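Side-chain contacts in OTU domain-containing protein wMelOTU (Wolbachia pipientis wMel, PDB 6W9O), which probably acts as a bacterial effector deubiquitinase, a cysteine protease of the OTU family that removes ubiquitin from its targets: residues Glu68-Ala72 with Glu73-Asn77; Lys85-Lys89 with Trp90-Ala94. All coordinates share one frame; numbering follows the deposited sequence.

Contact 1 (68-72 with 73-77) opens helix 72-84, and contact 2 (85-89 with 90-94) lies past its far end, at the start of helix 89-95. Their centres are 21 Å apart and their nearest atoms about 8 Å, without touching. Both lean on helix 126-137: Leu75 of contact 1 rests on Leu133 and Tyr137, Trp90 and Phe91 of contact 2 on Ile132. Contact 1 has a link toward the probable active site: Arg76 bonds Ser52, just before helix 53-66, whose start probably carries the catalytic cysteine, as in other OTU proteases. Contact 2 is more peripheral, its centre 18 Å from that of the chain against 11 Å for contact 1.

Contact 1 (Glu68-Ala72 with Glu73-Asn77); sequences EQVTA and EKLRN
Val70, just ahead of helix 72-84, meets Leu75 of its first turn in a hydrophobic staple between the residue before the N-cap and the fourth residue after it. The two side chains cross at about a right angle, with Val70 CG1 3.5 Å from Leu75 CD2. CG1 stands anti to the Val70 backbone N (chi1 -177°), which turns this one methyl toward the helix. The same methyl also meets the aliphatic start of Lys74, obliquely and very tightly, at 3.3 Å from Lys74 CG. The lysine bends at chi2 (60°) just beyond, and its amine leads away from the loop. Beyond the staple, Tyr137 of helix 126-137 touches both Val70 and Leu75, while Phe55 of helix 53-66 packs on Leu75 and Ala72.

Thr71 is the N-cap. Its side chain crosses that of Lys74 at about a right angle, and OG1 accepts Lys74 N at 3.0 Å, satisfying an amide that has no helical carbonyl four residues back. Regular helical bonds start immediately: Leu75 N donates to Thr71 O at 3.0 Å, and Arg76 N to Ala72 O at 3.1 Å. Arg76 CG packs 3.7 Å from Ala72 O. Its extended chain then carries the guanidinium into a buried site, where Ile117 O, Arg122 O and Ser52 OG hold it. A water lies 2.8 Å from Thr71 OG1 and gives a weak bond of 3.4 Å to Glu73 OE2.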
loop_
_atom_site.group_PDB
_atom_site.type_symbol
_atom_site.label_atom_id
_atom_site.label_comp_id
_atom_site.label_asym_id
_atom_site.label_seq_id
_atom_site.Cartn_x
_atom_site.Cartn_y
_atom_site.Cartn_z
ATOM N N GLU A 68 -3.460 12.501 6.296
ATOM C CA GLU A 68 -4.435 12.532 5.209
ATOM C C GLU A 68 -5.375 11.323 5.333
ATOM O O GLU A 68 -4.913 10.176 5.417
ATOM C CB GLU A 68 -3.694 12.506 3.874
ATOM C CG GLU A 68 -4.701 12.734 2.701
ATOM C CD GLU A 68 -4.072 13.269 1.416
ATOM O OE1 GLU A 68 -2.821 13.319 1.294
ATOM O OE2 GLU A 68 -4.872 13.617 0.518
ATOM N N GLN A 69 -6.685 11.594 5.397
ATOM C CA GLN A 69 -7.713 10.559 5.529
ATOM C C GLN A 69 -8.315 10.271 4.159
ATOM O O GLN A 69 -8.936 11.159 3.556
ATOM C CB GLN A 69 -8.834 11.049 6.451
ATOM C CG GLN A 69 -8.469 11.064 7.891
ATOM C CD GLN A 69 -9.620 11.588 8.780
ATOM O OE1 GLN A 69 -10.433 12.387 8.343
ATOM N NE2 GLN A 69 -9.655 11.155 10.015
ATOM N N VAL A 70 -8.207 9.027 3.718
ATOM C CA VAL A 70 -8.771 8.564 2.451
ATOM C C VAL A 70 -9.417 7.210 2.761
ATOM O O VAL A 70 -8.760 6.346 3.339
ATOM C CB VAL A 70 -7.638 8.364 1.410
ATOM C CG1 VAL A 70 -8.181 7.959 0.060
ATOM C CG2 VAL A 70 -6.831 9.663 1.213
ATOM N N THR A 71 -10.655 6.990 2.320
ATOM C CA THR A 71 -11.248 5.664 2.528
ATOM C C THR A 71 -10.622 4.631 1.595
ATOM O O THR A 71 -9.997 4.952 0.585
ATOM C CB THR A 71 -12.754 5.678 2.273
ATOM O OG1 THR A 71 -12.978 5.982 0.886
ATOM C CG2 THR A 71 -13.476 6.695 3.178
ATOM N N ALA A 72 -10.815 3.366 1.951
ATOM C CA ALA A 72 -10.341 2.303 1.085
ATOM C C ALA A 72 -11.019 2.364 -0.281
ATOM O O ALA A 72 -10.375 2.089 -1.324
ATOM C CB ALA A 72 -10.573 0.949 1.778
ATOM N N GLU A 73 -12.299 2.731 -0.307
ATOM C CA GLU A 73 -13.000 2.884 -1.587
ATOM C C GLU A 73 -12.384 3.999 -2.418
ATOM O O GLU A 73 -12.262 3.874 -3.643
ATOM C CB GLU A 73 -14.501 3.123 -1.372
ATOM C CG GLU A 73 -15.243 3.333 -2.663
ATOM C CD GLU A 73 -16.719 3.598 -2.452
ATOM O OE1 GLU A 73 -17.490 3.400 -3.415
ATOM O OE2 GLU A 73 -17.109 4.011 -1.330
ATOM N N LYS A 74 -12.035 5.128 -1.776
ATOM C CA LYS A 74 -11.425 6.215 -2.525
ATOM C C LYS A 74 -10.077 5.785 -3.101
ATOM O O LYS A 74 -9.757 6.163 -4.227
ATOM C CB LYS A 74 -11.258 7.427 -1.595
ATOM C CG LYS A 74 -10.490 8.630 -2.223
ATOM C CD LYS A 74 -11.130 9.206 -3.438
ATOM C CE LYS A 74 -10.531 10.602 -3.742
ATOM N NZ LYS A 74 -11.169 11.162 -4.974
ATOM N N LEU A 75 -9.302 4.971 -2.360
ATOM C CA LEU A 75 -8.021 4.496 -2.882
ATOM C C LEU A 75 -8.226 3.607 -4.114
ATOM O O LEU A 75 -7.490 3.739 -5.103
ATOM C CB LEU A 75 -7.214 3.750 -1.816
ATOM C CG LEU A 75 -6.828 4.681 -0.668
ATOM C CD1 LEU A 75 -6.230 3.794 0.413
ATOM C CD2 LEU A 75 -5.772 5.720 -1.108
ATOM N N ARG A 76 -9.262 2.745 -4.104
ATOM C CA ARG A 76 -9.581 1.983 -5.323
ATOM C C ARG A 76 -9.971 2.929 -6.445
ATOM O O ARG A 76 -9.549 2.757 -7.591
ATOM C CB ARG A 76 -10.719 0.981 -5.061
ATOM C CG ARG A 76 -10.305 -0.197 -4.169
ATOM C CD ARG A 76 -11.516 -1.108 -3.969
ATOM N NE ARG A 76 -11.166 -2.322 -3.201
ATOM C CZ ARG A 76 -10.600 -3.410 -3.741
ATOM N NH1 ARG A 76 -10.278 -3.468 -5.052
ATOM N NH2 ARG A 76 -10.346 -4.453 -2.945
ATOM N N ASN A 77 -10.762 3.977 -6.136
ATOM C CA ASN A 77 -11.148 4.924 -7.188
ATOM C C ASN A 77 -9.939 5.673 -7.767
ATOM O O ASN A 77 -9.926 5.986 -8.965
ATOM C CB ASN A 77 -12.143 5.926 -6.627
ATOM C CG ASN A 77 -12.815 6.675 -7.725
ATOM O OD1 ASN A 77 -13.609 6.085 -8.501
ATOM N ND2 ASN A 77 -12.524 7.985 -7.824
HETATM O O HOH W 1 -15.586 6.721 0.087
#

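Contact 2 (Lys85-Lys89 with Trp90-Ala94)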
loop_
_atom_site.group_PDB
_atom_site.type_symbol
_atom_site.label_atom_id
_atom_site.label_comp_id
_atom_site.label_asym_id
_atom_site.label_seq_id
_atom_site.Cartn_x
_atom_site.Cartn_y
_atom_site.Cartn_z
ATOM N N LYS A 85 -6.860 7.673 -17.216
ATOM C CA LYS A 85 -6.251 8.951 -17.629
ATOM C C LYS A 85 -4.884 8.737 -18.289
ATOM O O LYS A 85 -3.847 9.161 -17.750
ATOM C CB LYS A 85 -6.116 9.889 -16.400
ATOM C CG LYS A 85 -7.484 10.362 -15.866
ATOM C CD LYS A 85 -7.319 11.189 -14.588
ATOM C CE LYS A 85 -8.675 11.532 -13.970
ATOM N NZ LYS A 85 -8.431 12.318 -12.712
ATOM N N ASN A 86 -4.914 8.170 -19.497
ATOM C CA ASN A 86 -3.693 7.984 -20.324
ATOM C C ASN A 86 -2.574 7.410 -19.457
ATOM O O ASN A 86 -1.541 8.073 -19.312
ATOM C CB ASN A 86 -3.268 9.320 -20.938
ATOM C CG ASN A 86 -2.127 9.198 -21.924
ATOM O OD1 ASN A 86 -1.316 10.113 -22.052
ATOM N ND2 ASN A 86 -2.059 8.081 -22.628
ATOM N N PRO A 87 -2.724 6.190 -18.906
ATOM C CA PRO A 87 -1.696 5.617 -18.025
ATOM C C PRO A 87 -0.409 5.343 -18.790
ATOM O O PRO A 87 -0.423 4.989 -19.971
ATOM C CB PRO A 87 -2.331 4.315 -17.510
ATOM C CG PRO A 87 -3.333 3.945 -18.568
ATOM C CD PRO A 87 -3.882 5.299 -19.065
ATOM N N PRO A 88 0.730 5.544 -18.134
ATOM C CA PRO A 88 2.027 5.230 -18.747
ATOM C C PRO A 88 2.214 3.725 -18.919
ATOM O O PRO A 88 1.498 2.894 -18.360
ATOM C CB PRO A 88 3.023 5.767 -17.732
ATOM C CG PRO A 88 2.300 5.735 -16.418
ATOM C CD PRO A 88 0.854 6.081 -16.768
ATOM N N LYS A 89 3.232 3.402 -19.716
ATOM C CA LYS A 89 3.411 2.045 -20.231
ATOM C C LYS A 89 3.718 1.043 -19.132
ATOM O O LYS A 89 3.414 -0.145 -19.307
ATOM C CB LYS A 89 4.488 2.041 -21.322
ATOM C CG LYS A 89 3.976 2.653 -22.603
ATOM C CD LYS A 89 5.097 2.908 -23.586
ATOM C CE LYS A 89 4.563 3.480 -24.908
ATOM N NZ LYS A 89 5.571 3.525 -26.019
ATOM N N TRP A 90 4.331 1.451 -18.027
ATOM C CA TRP A 90 4.577 0.466 -16.965
ATOM C C TRP A 90 3.282 -0.231 -16.578
ATOM O O TRP A 90 3.248 -1.449 -16.326
ATOM C CB TRP A 90 5.262 1.084 -15.734
ATOM C CG TRP A 90 4.379 1.881 -14.814
ATOM C CD1 TRP A 90 4.276 3.257 -14.765
ATOM C CD2 TRP A 90 3.522 1.374 -13.803
ATOM N NE1 TRP A 90 3.368 3.609 -13.825
ATOM C CE2 TRP A 90 2.877 2.480 -13.204
ATOM C CE3 TRP A 90 3.179 0.080 -13.382
ATOM C CZ2 TRP A 90 1.947 2.337 -12.149
ATOM C CZ3 TRP A 90 2.245 -0.074 -12.363
ATOM C CH2 TRP A 90 1.641 1.053 -11.728
ATOM N N PHE A 91 2.186 0.516 -16.562
ATOM C CA PHE A 91 0.938 0.008 -16.026
ATOM C C PHE A 91 0.307 -0.942 -17.004
ATOM O O PHE A 91 -0.071 -2.056 -16.618
ATOM C CB PHE A 91 -0.004 1.201 -15.725
ATOM C CG PHE A 91 -1.392 0.773 -15.352
ATOM C CD1 PHE A 91 -2.434 0.798 -16.274
ATOM C CD2 PHE A 91 -1.602 0.304 -14.080
ATOM C CE1 PHE A 91 -3.728 0.365 -15.886
ATOM C CE2 PHE A 91 -2.899 -0.124 -13.661
ATOM C CZ PHE A 91 -3.925 -0.096 -14.567
ATOM N N THR A 92 0.170 -0.528 -18.260
ATOM C CA THR A 92 -0.398 -1.443 -19.244
ATOM C C THR A 92 0.488 -2.665 -19.411
ATOM O O THR A 92 -0.027 -3.778 -19.596
ATOM C CB THR A 92 -0.643 -0.706 -20.560
ATOM O OG1 THR A 92 0.548 -0.016 -21.002
ATOM C CG2 THR A 92 -1.728 0.328 -20.385
ATOM N N ASN A 93 1.810 -2.495 -19.292
ATOM C CA ASN A 93 2.718 -3.647 -19.381
ATOM C C ASN A 93 2.466 -4.618 -18.225
ATOM O O ASN A 93 2.616 -5.834 -18.373
ATOM C CB ASN A 93 4.187 -3.201 -19.291
ATOM C CG ASN A 93 4.716 -2.483 -20.561
ATOM O OD1 ASN A 93 4.100 -2.496 -21.616
ATOM N ND2 ASN A 93 5.874 -1.839 -20.423
ATOM N N ALA A 94 2.117 -4.110 -17.062
ATOM C CA ALA A 94 2.048 -4.956 -15.872
ATOM C C ALA A 94 0.776 -5.772 -15.873
ATOM O O ALA A 94 0.754 -6.892 -15.338
ATOM C CB ALA A 94 2.031 -4.098 -14.591
HETATM O O HOH W 2 0.203 2.847 -21.794
#
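Pro87 and Pro88 meet Phe91 and Trp90 in turn. Pro87 CB lies 3.7 Å from Phe91 CD1, the pyrrolidine crossing the phenyl group obliquely. Pro88 runs alongside Trp90, both pointing the same way, and its CG sits 3.5 Å from Trp90 NE1 on the pyrrole part of the indole. That placement follows from the Trp90 chi1 of 77°, which puts CG between the backbone N and the carbonyl carbon and folds the indole back along the start of the helix. One face of the indole is covered within the helix by Phe91 CB, 3.9 Å above its plane and over its centre. Arg131 makes a cation-pi contact with the same ring system, and the Phe91 ring is held edge-to-face by Phe82 and by Tyr113.

The backbone bonds mark the segment as the N-terminus of helix 89-95, one of the short helices of this OTU-family domain, entered from helix 72-84 through the Pro87-Pro88 pair. Pro88 occupies the N-cap, a residue with no side-chain oxygen for capping. Its carbonyl serves instead: Phe91 N donates to Pro88 O at 3.1 Å, from 37° out of the carbonyl plane, in a tight i to i+3 turn. The next bond is alpha-helical, Asn93 N to Lys89 O at 2.8 Å.

Asn93 and Thr92 bring polar groups to the carbonyls of Lys89 and, through water, of Pro87. Lys89 O stands over the flat face of the Asn93 amide, 3.0 Å from Asn93 CG, a carbonyl-to-carbonyl approach and not a hydrogen bond to ND2, while Asn93 OD1 accepts from Arg106 NH1. A water donates to Pro87 O at 2.9 Å and is hydrogen-bonded to Thr92 OG1 at 3.0 Å, bridging the loop to the first turn.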